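Local coordinates for ankyrin repeat domain-containing protein EMB506, chloroplastic (Arabidopsis thaliana, PDB 6JD6) that takes part in the first differentiation of the proplastid during embryo development, is needed for correct leaf margins, and has molecular condensate scaffold activity, at residues E93-I96 / L97-E101; L127-N130 / L131-G135; K259-D262 / L263-L267. All blocks are in the same frame, centred on the assembly; numbering follows the deposited sequence.

Contact 1 (E93-I96 / L97-E101)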
loop_
_atom_site.group_PDB
_atom_site.type_symbol
_atom_site.label_atom_id
_atom_site.label_comp_id
_atom_site.label_asym_id
_atom_site.label_seq_id
_atom_site.Cartn_x
_atom_site.Cartn_y
_atom_site.Cartn_z
ATOM N N GLU A 93 -24.649 -9.529 22.589
ATOM C CA GLU A 93 -23.420 -9.751 21.843
ATOM C C GLU A 93 -23.243 -11.237 21.546
ATOM O O GLU A 93 -22.804 -11.617 20.463
ATOM C CB GLU A 93 -22.225 -9.210 22.629
ATOM C CG GLU A 93 -22.268 -7.703 22.836
ATOM C CD GLU A 93 -21.291 -7.229 23.893
ATOM O OE1 GLU A 93 -20.895 -8.045 24.751
ATOM O OE2 GLU A 93 -20.920 -6.040 23.869
ATOM N N ARG A 94 -23.603 -12.067 22.518
ATOM C CA ARG A 94 -23.540 -13.518 22.382
ATOM C C ARG A 94 -24.418 -14.019 21.238
ATOM O O ARG A 94 -24.013 -14.890 20.467
ATOM C CB ARG A 94 -23.974 -14.181 23.690
ATOM C CG ARG A 94 -22.920 -15.054 24.346
ATOM C CD ARG A 94 -22.815 -16.408 23.666
ATOM N NE ARG A 94 -22.590 -17.484 24.631
ATOM C CZ ARG A 94 -22.605 -18.778 24.325
ATOM N NH1 ARG A 94 -22.835 -19.162 23.075
ATOM N NH2 ARG A 94 -22.394 -19.688 25.268
ATOM N N VAL A 95 -25.626 -13.473 21.137
ATOM C CA VAL A 95 -26.550 -13.865 20.077
ATOM C C VAL A 95 -25.963 -13.576 18.691
ATOM O O VAL A 95 -26.040 -14.411 17.792
ATOM C CB VAL A 95 -27.925 -13.180 20.234
ATOM C CG1 VAL A 95 -28.772 -13.384 18.986
ATOM C CG2 VAL A 95 -28.650 -13.713 21.466
ATOM N N ILE A 96 -25.359 -12.405 18.527
ATOM C CA ILE A 96 -24.736 -12.048 17.255
ATOM C C ILE A 96 -23.578 -12.986 16.912
ATOM O O ILE A 96 -23.453 -13.451 15.776
ATOM C CB ILE A 96 -24.231 -10.597 17.267
ATOM C CG1 ILE A 96 -25.387 -9.639 17.572
ATOM C CG2 ILE A 96 -23.567 -10.251 15.939
ATOM C CD1 ILE A 96 -24.979 -8.180 17.559
ATOM N N LEU A 97 -22.738 -13.266 17.903
ATOM C CA LEU A 97 -21.604 -14.162 17.719
ATOM C C LEU A 97 -22.038 -15.552 17.240
ATOM O O LEU A 97 -21.472 -16.093 16.290
ATOM C CB LEU A 97 -20.805 -14.284 19.019
ATOM C CG LEU A 97 -19.565 -15.179 18.953
ATOM C CD1 LEU A 97 -18.568 -14.629 17.946
ATOM C CD2 LEU A 97 -18.928 -15.324 20.329
ATOM N N GLN A 98 -23.047 -16.126 17.888
ATOM C CA GLN A 98 -23.506 -17.456 17.514
ATOM C C GLN A 98 -24.204 -17.440 16.152
ATOM O O GLN A 98 -24.239 -18.449 15.452
ATOM C CB GLN A 98 -24.391 -18.080 18.604
ATOM C CG GLN A 98 -25.689 -17.345 18.887
ATOM C CD GLN A 98 -26.431 -17.906 20.091
ATOM O OE1 GLN A 98 -25.830 -18.511 20.981
ATOM N NE2 GLN A 98 -27.745 -17.709 20.121
ATOM N N GLN A 99 -24.731 -16.280 15.770
ATOM C CA GLN A 99 -25.376 -16.113 14.469
ATOM C C GLN A 99 -24.363 -15.964 13.336
ATOM O O GLN A 99 -24.723 -16.027 12.160
ATOM C CB GLN A 99 -26.304 -14.896 14.483
ATOM C CG GLN A 99 -27.673 -15.147 15.091
ATOM C CD GLN A 99 -28.478 -13.870 15.228
ATOM O OE1 GLN A 99 -27.979 -12.780 14.953
ATOM N NE2 GLN A 99 -29.727 -13.997 15.656
ATOM N N ASN A 100 -23.097 -15.765 13.690
ATOM C CA ASN A 100 -22.066 -15.531 12.685
ATOM C C ASN A 100 -20.839 -16.425 12.817
ATOM O O ASN A 100 -19.732 -15.942 13.066
ATOM C CB ASN A 100 -21.650 -14.058 12.685
ATOM C CG ASN A 100 -22.719 -13.158 12.105
ATOM O OD1 ASN A 100 -22.749 -12.915 10.898
ATOM N ND2 ASN A 100 -23.608 -12.663 12.960
ATOM N N GLU A 101 -21.040 -17.727 12.635
ATOM C CA GLU A 101 -19.940 -18.683 12.627
ATOM C C GLU A 101 -18.894 -18.309 11.576
ATOM O O GLU A 101 -17.690 -18.363 11.837
ATOM C CB GLU A 101 -20.466 -20.096 12.371
ATOM C CG GLU A 101 -19.380 -21.150 12.239
ATOM C CD GLU A 101 -19.944 -22.549 12.078
ATOM O OE1 GLU A 101 -21.114 -22.771 12.459
ATOM O OE2 GLU A 101 -19.217 -23.428 11.569
#
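Asn100 turns its CG away from its own carbonyl carbon and beside its backbone N (chi1 -72°), which carries the amide back alongside Ile96, one turn earlier, and delivers ND2 to that residue's carbonyl. The bond from Asn100 ND2 to Ile96 O is 2.9 Å long and almost straight, 176° at the hydrogen. The acceptor lies in the plane of the Asn100 amide, as a trigonal N-H prefers. Backbone pairing is failing here: Gln99 N still reaches Val95 O at 3.0 Å, but its second bond, to Ile96 O, is weak. Asparagine suits the fading end of this helix, its short amide able to turn back to a carbonyl. Putting an alanine here would probably deprive Ile96 O of its straight side-chain bond and leave the last turn less firmly held.

Val95, Gln98 and Gln99 are exposed to solvent, where long polar amides are at home. Gln99 lies alongside Val95, pointing the same way, with its NE2 3.5 Å from CG1 of Val95. Gln98 was modelled in two conformers; in one of them its OE1 stands 3.7 Å from NH1 of Arg94, too far for a hydrogen bond, and the approach is doubtful. The firmer partner of Arg94 is Glu86, and Asn100 OD1 accepts from Asn104. Helix 91-99 follows helix 76-86 and is joined to it by the Arg94-Glu86 salt bridge, while the other protein chain packs an aromatic side chain on Ile96.

Contact 2 (L127-N130 / L131-G135)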
loop_
_atom_site.group_PDB
_atom_site.type_symbol
_atom_site.label_atom_id
_atom_site.label_comp_id
_atom_site.label_asym_id
_atom_site.label_seq_id
_atom_site.Cartn_x
_atom_site.Cartn_y
_atom_site.Cartn_z
ATOM N N LEU A 127 -6.202 -16.154 7.581
ATOM C CA LEU A 127 -7.497 -15.479 7.621
ATOM C C LEU A 127 -7.995 -15.119 6.223
ATOM O O LEU A 127 -9.199 -15.141 5.963
ATOM C CB LEU A 127 -7.445 -14.237 8.510
ATOM C CG LEU A 127 -7.313 -14.512 10.007
ATOM C CD1 LEU A 127 -7.310 -13.204 10.788
ATOM C CD2 LEU A 127 -8.436 -15.427 10.491
ATOM N N MET A 128 -7.068 -14.791 5.327
ATOM C CA MET A 128 -7.414 -14.565 3.927
ATOM C C MET A 128 -7.986 -15.833 3.311
ATOM O O MET A 128 -9.038 -15.799 2.670
ATOM C CB MET A 128 -6.191 -14.121 3.124
ATOM C CG MET A 128 -5.625 -12.783 3.547
ATOM S SD MET A 128 -4.209 -12.292 2.545
ATOM C CE MET A 128 -5.007 -11.967 0.981
ATOM N N ASP A 129 -7.288 -16.949 3.513
ATOM C CA ASP A 129 -7.734 -18.240 2.994
ATOM C C ASP A 129 -9.134 -18.598 3.485
ATOM O O ASP A 129 -9.950 -19.101 2.715
ATOM C CB ASP A 129 -6.743 -19.356 3.350
ATOM C CG ASP A 129 -5.468 -19.295 2.519
ATOM O OD1 ASP A 129 -5.430 -18.526 1.536
ATOM O OD2 ASP A 129 -4.504 -20.024 2.841
ATOM N N ASN A 130 -9.411 -18.332 4.761
ATOM C CA ASN A 130 -10.735 -18.595 5.322
ATOM C C ASN A 130 -11.833 -17.809 4.608
ATOM O O ASN A 130 -12.907 -18.340 4.327
ATOM C CB ASN A 130 -10.766 -18.294 6.823
ATOM C CG ASN A 130 -9.859 -19.209 7.622
ATOM O OD1 ASN A 130 -9.379 -20.226 7.115
ATOM N ND2 ASN A 130 -9.625 -18.858 8.880
ATOM N N LEU A 131 -11.558 -16.541 4.321
ATOM C CA LEU A 131 -12.503 -15.701 3.591
ATOM C C LEU A 131 -12.745 -16.242 2.191
ATOM O O LEU A 131 -13.887 -16.357 1.748
ATOM C CB LEU A 131 -11.985 -14.268 3.498
ATOM C CG LEU A 131 -12.309 -13.337 4.662
ATOM C CD1 LEU A 131 -11.630 -12.001 4.450
ATOM C CD2 LEU A 131 -13.814 -13.158 4.784
ATOM N N ILE A 132 -11.657 -16.564 1.499
ATOM C CA ILE A 132 -11.724 -17.062 0.130
ATOM C C ILE A 132 -12.433 -18.415 0.061
ATOM O O ILE A 132 -13.313 -18.620 -0.776
ATOM C CB ILE A 132 -10.315 -17.161 -0.491
ATOM C CG1 ILE A 132 -9.694 -15.766 -0.604
ATOM C CG2 ILE A 132 -10.369 -17.837 -1.857
ATOM C CD1 ILE A 132 -8.232 -15.770 -0.990
ATOM N N GLU A 133 -12.057 -19.328 0.952
ATOM C CA GLU A 133 -12.662 -20.660 0.986
ATOM C C GLU A 133 -14.144 -20.631 1.362
ATOM O O GLU A 133 -14.887 -21.555 1.042
ATOM C CB GLU A 133 -11.884 -21.585 1.925
ATOM C CG GLU A 133 -10.493 -21.935 1.416
ATOM C CD GLU A 133 -9.592 -22.485 2.502
ATOM O OE1 GLU A 133 -10.090 -22.728 3.622
ATOM O OE2 GLU A 133 -8.384 -22.667 2.237
ATOM N N ASN A 134 -14.569 -19.567 2.036
ATOM C CA ASN A 134 -15.980 -19.389 2.367
ATOM C C ASN A 134 -16.774 -18.678 1.271
ATOM O O ASN A 134 -17.925 -18.301 1.479
ATOM C CB ASN A 134 -16.144 -18.657 3.702
ATOM C CG ASN A 134 -16.022 -19.586 4.893
ATOM O OD1 ASN A 134 -16.664 -20.638 4.945
ATOM N ND2 ASN A 134 -15.188 -19.210 5.855
ATOM N N GLY A 135 -16.155 -18.484 0.111
ATOM C CA GLY A 135 -16.882 -18.004 -1.051
ATOM C C GLY A 135 -16.539 -16.626 -1.588
ATOM O O GLY A 135 -17.063 -16.226 -2.626
#
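Asn130 O is gripped twice by Asn134, once through the backbone N at 3.1 Å and once through the side-chain ND2 at 2.9 Å. Both bonds are weak, the second bent to 116° at the hydrogen. The amide gets there because CG of Asn134 sits beside its own backbone N (chi1 -83°), folding the short side chain back over the last turn. Asparagine fits a residue that has just left helical geometry, since it can offer an N-H to a carbonyl that the ladder serves poorly. One step earlier pairing is still sound: Glu133 N meets Asp129 O at 2.8 Å.

Glu133 then runs extended past that same carbonyl, its CG 3.2 Å from Asp129 O and its OE2 3.9 Å from CB of Asp129. The two carboxylates come no closer than 4.7 Å, between Asp129 OD2 and Glu133 OE2, a proximity of like charges that would probably be eased by the hydrogen bond from His163 to Asp129 OD1 and by a weak, long ion pair with Lys167. Asn130 turns its OD1 to Gln126. Gly135 closes the helix as the C-prime residue of a Schellman motif: its N bonds to Ile132 O, Leu136 N to Leu131 O, and its positive phi is one that a side chain would resist.

Met128 and Leu131 pack into the fold, and Leu127 lies against a basic side chain of the other protein chain. Met128 touches Leu116 and Leu119 of helix 115-121 and Val160 and Leu164 of helix 158-166, while Leu131 packs on Pro115 and Leu119, joining helix 125-133, in ANK 1, to helices 115-121 and 158-166.

Contact 3 (K259-D262 / L263-L267). With SO4 (sulfate ion), chain H; SO4 (sulfate ion), chain C.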
loop_
_atom_site.group_PDB
_atom_site.type_symbol
_atom_site.label_atom_id
_atom_site.label_comp_id
_atom_site.label_asym_id
_atom_site.label_seq_id
_atom_site.Cartn_x
_atom_site.Cartn_y
_atom_site.Cartn_z
ATOM N N LYS A 259 21.594 9.181 -11.415
ATOM C CA LYS A 259 21.909 7.957 -12.149
ATOM C C LYS A 259 21.406 8.016 -13.591
ATOM O O LYS A 259 21.131 6.989 -14.209
ATOM C CB LYS A 259 21.349 6.730 -11.417
ATOM C CG LYS A 259 22.009 6.491 -10.060
ATOM C CD LYS A 259 21.006 6.063 -9.007
ATOM C CE LYS A 259 20.531 4.644 -9.236
ATOM N NZ LYS A 259 19.375 4.320 -8.356
ATOM N N SER A 260 21.306 9.230 -14.122
ATOM C CA SER A 260 20.702 9.451 -15.430
ATOM C C SER A 260 21.499 8.823 -16.562
ATOM O O SER A 260 20.926 8.203 -17.457
ATOM C CB SER A 260 20.515 10.943 -15.687
ATOM O OG SER A 260 19.609 11.497 -14.751
ATOM N N TYR A 261 22.817 8.985 -16.531
ATOM C CA TYR A 261 23.652 8.442 -17.591
ATOM C C TYR A 261 23.602 6.915 -17.640
ATOM O O TYR A 261 23.552 6.331 -18.718
ATOM C CB TYR A 261 25.102 8.915 -17.470
ATOM C CG TYR A 261 25.950 8.423 -18.619
ATOM C CD1 TYR A 261 25.846 9.005 -19.874
ATOM C CD2 TYR A 261 26.830 7.360 -18.460
ATOM C CE1 TYR A 261 26.603 8.555 -20.935
ATOM C CE2 TYR A 261 27.596 6.903 -19.519
ATOM C CZ TYR A 261 27.475 7.506 -20.754
ATOM O OH TYR A 261 28.224 7.065 -21.819
ATOM N N ASP A 262 23.620 6.276 -16.475
ATOM C CA ASP A 262 23.546 4.820 -16.412
ATOM C C ASP A 262 22.246 4.308 -17.012
ATOM O O ASP A 262 22.242 3.328 -17.757
ATOM C CB ASP A 262 23.677 4.326 -14.969
ATOM C CG ASP A 262 25.089 4.451 -14.440
ATOM O OD1 ASP A 262 26.021 4.594 -15.259
ATOM O OD2 ASP A 262 25.266 4.399 -13.205
ATOM N N LEU A 263 21.146 4.976 -16.683
ATOM C CA LEU A 263 19.841 4.604 -17.211
ATOM C C LEU A 263 19.773 4.791 -18.731
ATOM O O LEU A 263 19.258 3.927 -19.447
ATOM C CB LEU A 263 18.734 5.393 -16.506
ATOM C CG LEU A 263 18.530 4.995 -15.038
ATOM C CD1 LEU A 263 17.682 6.017 -14.309
ATOM C CD2 LEU A 263 17.903 3.607 -14.930
ATOM N N VAL A 264 20.301 5.913 -19.215
ATOM C CA VAL A 264 20.356 6.186 -20.650
ATOM C C VAL A 264 21.139 5.092 -21.369
ATOM O O VAL A 264 20.731 4.605 -22.424
ATOM C CB VAL A 264 21.007 7.559 -20.937
ATOM C CG1 VAL A 264 21.466 7.656 -22.395
ATOM C CG2 VAL A 264 20.044 8.685 -20.594
ATOM N N LYS A 265 22.260 4.702 -20.775
ATOM C CA LYS A 265 23.109 3.656 -21.323
ATOM C C LYS A 265 22.342 2.337 -21.464
ATOM O O LYS A 265 22.361 1.716 -22.522
ATOM C CB LYS A 265 24.349 3.491 -20.445
ATOM C CG LYS A 265 25.370 2.501 -20.947
ATOM C CD LYS A 265 26.764 2.864 -20.445
ATOM C CE LYS A 265 26.779 3.071 -18.933
ATOM N NZ LYS A 265 28.154 3.350 -18.423
ATOM N N LEU A 266 21.655 1.928 -20.403
ATOM C CA LEU A 266 20.797 0.747 -20.448
ATOM C C LEU A 266 19.749 0.839 -21.556
ATOM O O LEU A 266 19.473 -0.141 -22.246
ATOM C CB LEU A 266 20.091 0.544 -19.105
ATOM C CG LEU A 266 20.933 0.012 -17.945
ATOM C CD1 LEU A 266 20.115 -0.016 -16.663
ATOM C CD2 LEU A 266 21.471 -1.374 -18.272
ATOM N N LEU A 267 19.168 2.024 -21.720
ATOM C CA LEU A 267 18.088 2.224 -22.678
ATOM C C LEU A 267 18.585 2.280 -24.117
ATOM O O LEU A 267 17.809 2.096 -25.050
ATOM C CB LEU A 267 17.304 3.495 -22.340
ATOM C CG LEU A 267 16.453 3.428 -21.073
ATOM C CD1 LEU A 267 16.042 4.824 -20.622
ATOM C CD2 LEU A 267 15.226 2.550 -21.302
HETATM S S SO4 H . 24.943 10.292 -13.477
HETATM O O1 SO4 H . 26.244 10.902 -13.737
HETATM O O2 SO4 H . 24.949 8.906 -13.942
HETATM O O3 SO4 H . 24.674 10.322 -12.040
HETATM O O4 SO4 H . 23.908 11.043 -14.184
HETATM S S SO4 C . 20.035 0.376 -8.672
HETATM O O1 SO4 C . 21.388 0.376 -8.122
HETATM O O2 SO4 C . 19.772 -0.900 -9.333
HETATM O O3 SO4 C . 19.066 0.557 -7.597
HETATM O O4 SO4 C . 19.909 1.487 -9.613
#
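The ring of Tyr261 has the ammonium end of Lys265 beside it, NZ standing 3.8 Å from CE2 in an oblique approach. The lysine reaches it with CG opposite its backbone N (chi1 -176°) and a bend at chi3 that turns the tip back toward the start of the helix. The same NZ is 4.0 Å from OD1 of Asp262, opposite charges beyond salt-bridge range, so the attraction is probably modest. The other carboxylate oxygen, OD2, makes a salt bridge with Arg224 of helix 224-232. A flexible lysine suits this place because its charge can lie near both ring and acid. In the other protein chain, an acidic side chain packs on Tyr261 and the backbone shares a weak hydrogen bond with its OH.

Residues 259-267 lie in ANK 5, the last ankyrin repeat, at the start of helix 260-269, with Lys259 at the N-cap. The first N-H groups of a helix have no carbonyl one turn earlier to accept them and are open to an anion: one sulfate, probably from the crystallisation liquor, receives weak hydrogen bonds from the backbone N of Lys259, Ser260 and Tyr261. The straightest runs from Tyr261 N to O4, 167° at the hydrogen and 3.3 Å long. Lys259 sends NZ to a second sulfate, 3.1 Å from its O4 and also weak, and bonds to the carbonyl of Arg222.

Ser260, small and buried, hydrogen-bonds through OG to Gly255 O. Leu263 packs against Ala251 of helix 247-252 and Thr227 of helix 224-232.

How the contacts relate
The three contacts follow one another along an elongated stack of helices. Contacts 1 and 2 are neighbours, with centres 19 Å apart and nearest atoms about 7 Å apart, while contact 3 lies on the opposite side of the chain's centre, 61 Å from contact 1 and 45 Å from contact 2, centre to centre. Contacts 1 and 2 both lie toward the C-terminal end of a helix, where an asparagine amide returns to a carbonyl; contact 3 lies at an N-terminal end, where sulfate meets backbone N-H groups. A sulfate, probably from the crystallisation liquor, also lies about 5 Å from the side chain of Asp129 in contact 2. Contacts 2 and 3 belong to the first and fifth repeats.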